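Local coordinates for uncharacterized protein (Treponema denticola ATCC 35404, PDB 6R9N) that probably serves as a di-iron sensor of ferrous iron and oxygen in bacterial chemotaxis, working through a stabilised iron-peroxy species, at residues D50-V61 / D84-I95. Residues are numbered along the deposited sequence; the frame is centred on the assembly and turned at random.
Sequences DPGGVHLFSRVV and DVSSGIALWLGI. With FE (Fe (III) ion), chain C; O (oxygen atom), chain F.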
# COMPACT_ATOMS: atom_id res chain seq x y z
N ASP A 50 0.61 -6.66 -13.14
CA ASP A 50 1.40 -5.74 -12.32
C ASP A 50 2.50 -5.07 -13.14
O ASP A 50 3.69 -5.29 -12.92
CB ASP A 50 2.00 -6.47 -11.12
CG ASP A 50 0.98 -6.68 -10.02
OD1 ASP A 50 -0.23 -6.54 -10.30
OD2 ASP A 50 1.39 -6.99 -8.87
N PRO A 51 2.12 -4.25 -14.12
CA PRO A 51 3.10 -3.64 -15.01
C PRO A 51 3.82 -2.45 -14.40
O PRO A 51 4.60 -1.81 -15.10
CB PRO A 51 2.22 -3.19 -16.18
CG PRO A 51 0.95 -2.74 -15.49
CD PRO A 51 0.78 -3.65 -14.29
N GLY A 52 3.60 -2.18 -13.11
CA GLY A 52 4.00 -0.90 -12.57
C GLY A 52 5.49 -0.67 -12.64
O GLY A 52 6.30 -1.60 -12.71
N GLY A 53 5.83 0.61 -12.58
CA GLY A 53 7.17 1.06 -12.85
C GLY A 53 7.11 2.00 -14.03
O GLY A 53 7.20 1.56 -15.19
N VAL A 54 6.93 3.30 -13.76
CA VAL A 54 6.95 4.31 -14.80
C VAL A 54 8.27 4.31 -15.57
O VAL A 54 8.35 4.84 -16.68
CB VAL A 54 6.67 5.70 -14.19
CG1 VAL A 54 7.96 6.29 -13.61
CG2 VAL A 54 6.08 6.64 -15.21
N HIS A 55 9.31 3.69 -15.01
CA HIS A 55 10.59 3.70 -15.70
C HIS A 55 10.71 2.53 -16.66
O HIS A 55 10.01 1.52 -16.56
CB HIS A 55 11.75 3.72 -14.71
CG HIS A 55 12.87 4.61 -15.15
ND1 HIS A 55 13.92 4.15 -15.91
CD2 HIS A 55 13.06 5.94 -14.99
CE1 HIS A 55 14.73 5.16 -16.18
NE2 HIS A 55 14.24 6.25 -15.63
N LEU A 56 11.68 2.66 -17.57
CA LEU A 56 11.56 2.26 -18.97
C LEU A 56 10.22 1.61 -19.30
O LEU A 56 10.11 0.38 -19.40
CB LEU A 56 12.72 1.34 -19.37
CG LEU A 56 14.08 2.04 -19.37
CD1 LEU A 56 15.03 1.35 -18.39
CD2 LEU A 56 14.68 2.10 -20.77
N PHE A 57 9.20 2.45 -19.44
CA PHE A 57 7.93 1.98 -19.95
C PHE A 57 8.13 1.37 -21.32
O PHE A 57 7.46 0.40 -21.69
CB PHE A 57 6.95 3.15 -19.98
CG PHE A 57 5.70 2.90 -20.75
CD1 PHE A 57 5.41 3.64 -21.88
CD2 PHE A 57 4.79 1.94 -20.34
CE1 PHE A 57 4.24 3.42 -22.59
CE2 PHE A 57 3.63 1.72 -21.04
CZ PHE A 57 3.35 2.46 -22.16
N SER A 58 9.12 1.87 -22.05
CA SER A 58 9.42 1.40 -23.38
C SER A 58 10.11 0.05 -23.36
O SER A 58 10.12 -0.65 -24.38
CB SER A 58 10.27 2.43 -24.12
OG SER A 58 9.48 3.55 -24.51
N ARG A 59 10.67 -0.35 -22.22
CA ARG A 59 11.22 -1.70 -22.12
C ARG A 59 10.09 -2.73 -22.11
O ARG A 59 10.14 -3.72 -22.84
CB ARG A 59 12.10 -1.83 -20.88
CG ARG A 59 12.89 -3.13 -20.84
CD ARG A 59 13.40 -3.48 -19.44
NE ARG A 59 12.39 -3.98 -18.49
NH1 ARG A 59 11.56 -5.71 -19.81
NH2 ARG A 59 10.72 -5.36 -17.71
N VAL A 60 9.07 -2.49 -21.29
CA VAL A 60 7.94 -3.42 -21.22
C VAL A 60 7.20 -3.46 -22.55
O VAL A 60 6.84 -4.54 -23.03
CB VAL A 60 7.01 -3.03 -20.07
CG1 VAL A 60 6.00 -4.14 -19.80
CG2 VAL A 60 7.81 -2.70 -18.81
N VAL A 61 6.98 -2.30 -23.17
CA VAL A 61 6.29 -2.23 -24.46
C VAL A 61 7.06 -3.03 -25.51
O VAL A 61 6.47 -3.81 -26.27
CB VAL A 61 6.10 -0.77 -24.90
CG1 VAL A 61 5.50 -0.73 -26.30
CG2 VAL A 61 5.21 -0.04 -23.91
N ASP A 84 5.15 0.06 -6.61
CA ASP A 84 5.84 -0.86 -7.50
C ASP A 84 4.89 -1.70 -8.36
O ASP A 84 5.34 -2.36 -9.30
CB ASP A 84 6.78 -1.78 -6.69
CG ASP A 84 6.05 -2.62 -5.66
OD1 ASP A 84 5.12 -2.10 -5.03
OD2 ASP A 84 6.39 -3.81 -5.47
N VAL A 85 3.58 -1.68 -8.07
CA VAL A 85 2.57 -2.39 -8.86
C VAL A 85 1.94 -1.47 -9.90
O VAL A 85 1.73 -1.88 -11.04
CB VAL A 85 1.47 -2.98 -7.94
CG1 VAL A 85 0.30 -3.52 -8.78
CG2 VAL A 85 2.03 -4.06 -7.04
N SER A 86 1.61 -0.26 -9.47
CA SER A 86 0.65 0.61 -10.11
C SER A 86 1.21 1.90 -10.69
O SER A 86 0.45 2.64 -11.32
CB SER A 86 -0.44 0.99 -9.10
OG SER A 86 0.15 1.81 -8.09
N SER A 87 2.49 2.22 -10.44
CA SER A 87 3.01 3.56 -10.76
C SER A 87 2.83 3.96 -12.23
O SER A 87 2.64 5.15 -12.52
CB SER A 87 4.49 3.67 -10.37
OG SER A 87 5.23 2.59 -10.89
N GLY A 88 2.89 3.02 -13.15
CA GLY A 88 2.84 3.39 -14.55
C GLY A 88 1.46 3.43 -15.18
O GLY A 88 1.34 3.45 -16.40
N ILE A 89 0.42 3.47 -14.34
CA ILE A 89 -0.95 3.28 -14.81
C ILE A 89 -1.34 4.30 -15.89
O ILE A 89 -2.07 3.97 -16.83
CB ILE A 89 -1.92 3.33 -13.61
CG1 ILE A 89 -3.31 2.87 -14.03
CG2 ILE A 89 -1.94 4.71 -12.96
CD1 ILE A 89 -4.37 3.15 -12.99
N ALA A 90 -0.88 5.55 -15.77
CA ALA A 90 -1.26 6.57 -16.76
C ALA A 90 -0.72 6.22 -18.14
O ALA A 90 -1.41 6.43 -19.15
CB ALA A 90 -0.77 7.94 -16.32
N LEU A 91 0.50 5.69 -18.21
CA LEU A 91 1.08 5.36 -19.51
C LEU A 91 0.34 4.21 -20.19
O LEU A 91 0.15 4.22 -21.41
CB LEU A 91 2.55 5.00 -19.33
CG LEU A 91 3.37 6.06 -18.61
CD1 LEU A 91 4.75 5.53 -18.30
CD2 LEU A 91 3.44 7.33 -19.47
N TRP A 92 -0.08 3.20 -19.42
CA TRP A 92 -0.78 2.08 -20.05
C TRP A 92 -2.18 2.48 -20.50
O TRP A 92 -2.66 1.99 -21.53
CB TRP A 92 -0.84 0.89 -19.09
CG TRP A 92 0.52 0.35 -18.79
CD1 TRP A 92 1.24 0.52 -17.64
CD2 TRP A 92 1.34 -0.43 -19.66
NE1 TRP A 92 2.46 -0.11 -17.74
CE2 TRP A 92 2.54 -0.70 -18.97
CE3 TRP A 92 1.18 -0.93 -20.96
CZ2 TRP A 92 3.57 -1.45 -19.53
CZ3 TRP A 92 2.21 -1.67 -21.51
CH2 TRP A 92 3.39 -1.93 -20.80
N LEU A 93 -2.83 3.39 -19.77
CA LEU A 93 -4.17 3.83 -20.15
C LEU A 93 -4.17 4.60 -21.46
O LEU A 93 -5.20 4.63 -22.14
CB LEU A 93 -4.80 4.69 -19.04
CG LEU A 93 -5.20 3.96 -17.75
CD1 LEU A 93 -5.97 4.89 -16.82
CD2 LEU A 93 -6.02 2.72 -18.06
N GLY A 94 -3.03 5.19 -21.84
CA GLY A 94 -2.98 5.97 -23.05
C GLY A 94 -2.87 5.14 -24.31
O GLY A 94 -3.35 5.56 -25.37
N ILE A 95 -2.24 3.97 -24.24
CA ILE A 95 -2.01 3.14 -25.42
C ILE A 95 -2.87 1.89 -25.45
O ILE A 95 -2.75 1.10 -26.40
CB ILE A 95 -0.53 2.76 -25.56
CG1 ILE A 95 -0.05 2.00 -24.33
CG2 ILE A 95 0.31 4.00 -25.80
CD1 ILE A 95 1.28 1.36 -24.55
FE FE C . 5.77 -5.51 -4.28
O O F . 4.15 -4.27 -3.84
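Phe-57 drives its ring edge into one face of the Trp-92 indole in a T-shaped pair: the planes stand at 80°, with Phe-57 CE2 3.4 Å from Trp-92 CE2. The phenyl ring reaches across because its CG lies anti to the backbone N (chi1 167°). Pro-51 lies on the opposite face of the indole, its CG making a CH-pi contact with the five-membered ring, so the tryptophan is clamped from both sides. Val-60 meets the edge of the indole, its CG1 3.6 Å from Trp-92 CH2. Around the phenyl ring, Leu-91 CB sits over the centre of one face, 3.7 Å from the Phe-57 centroid, while Ile-95 CD1 meets Phe-57 CZ at the rim. Leu-91 also extends CD1 to Val-54 CG2, 3.5 Å away.

This packing joins the loop after strand 45-49 and the start of helix 57-65 to helix 89-95, all within the metallo-beta-lactamase-like fold of the ODP family; Ile-76 of the neighbouring strand 73-77 also touches Pro-51 and Trp-92.

Polar contacts gather where the loop 52-54 passes the end of helix 83-86 and Ser-87. Ser-87 OG accepts weak hydrogen bonds from Gly-53 N (2.7 Å) and Val-54 N, both well bent, and is also hydrogen-bonded to Pro-83 O. Gly-52 CA comes within 4.2 Å of Val-85 CA, and a CB there would run into Val-85 O.

Toward the metal centre, the Val-85 methyls lie against the Asp-50 carboxylate, whose OD2 is hydrogen-bonded to Ser-79. Asp-84 OD2 binds an iron(III) ion at 2.2 Å; Asp-167, Gln-224, His-225 and the bound oxygen atom are further ligands, and Val-85 helps line that oxygen's pocket.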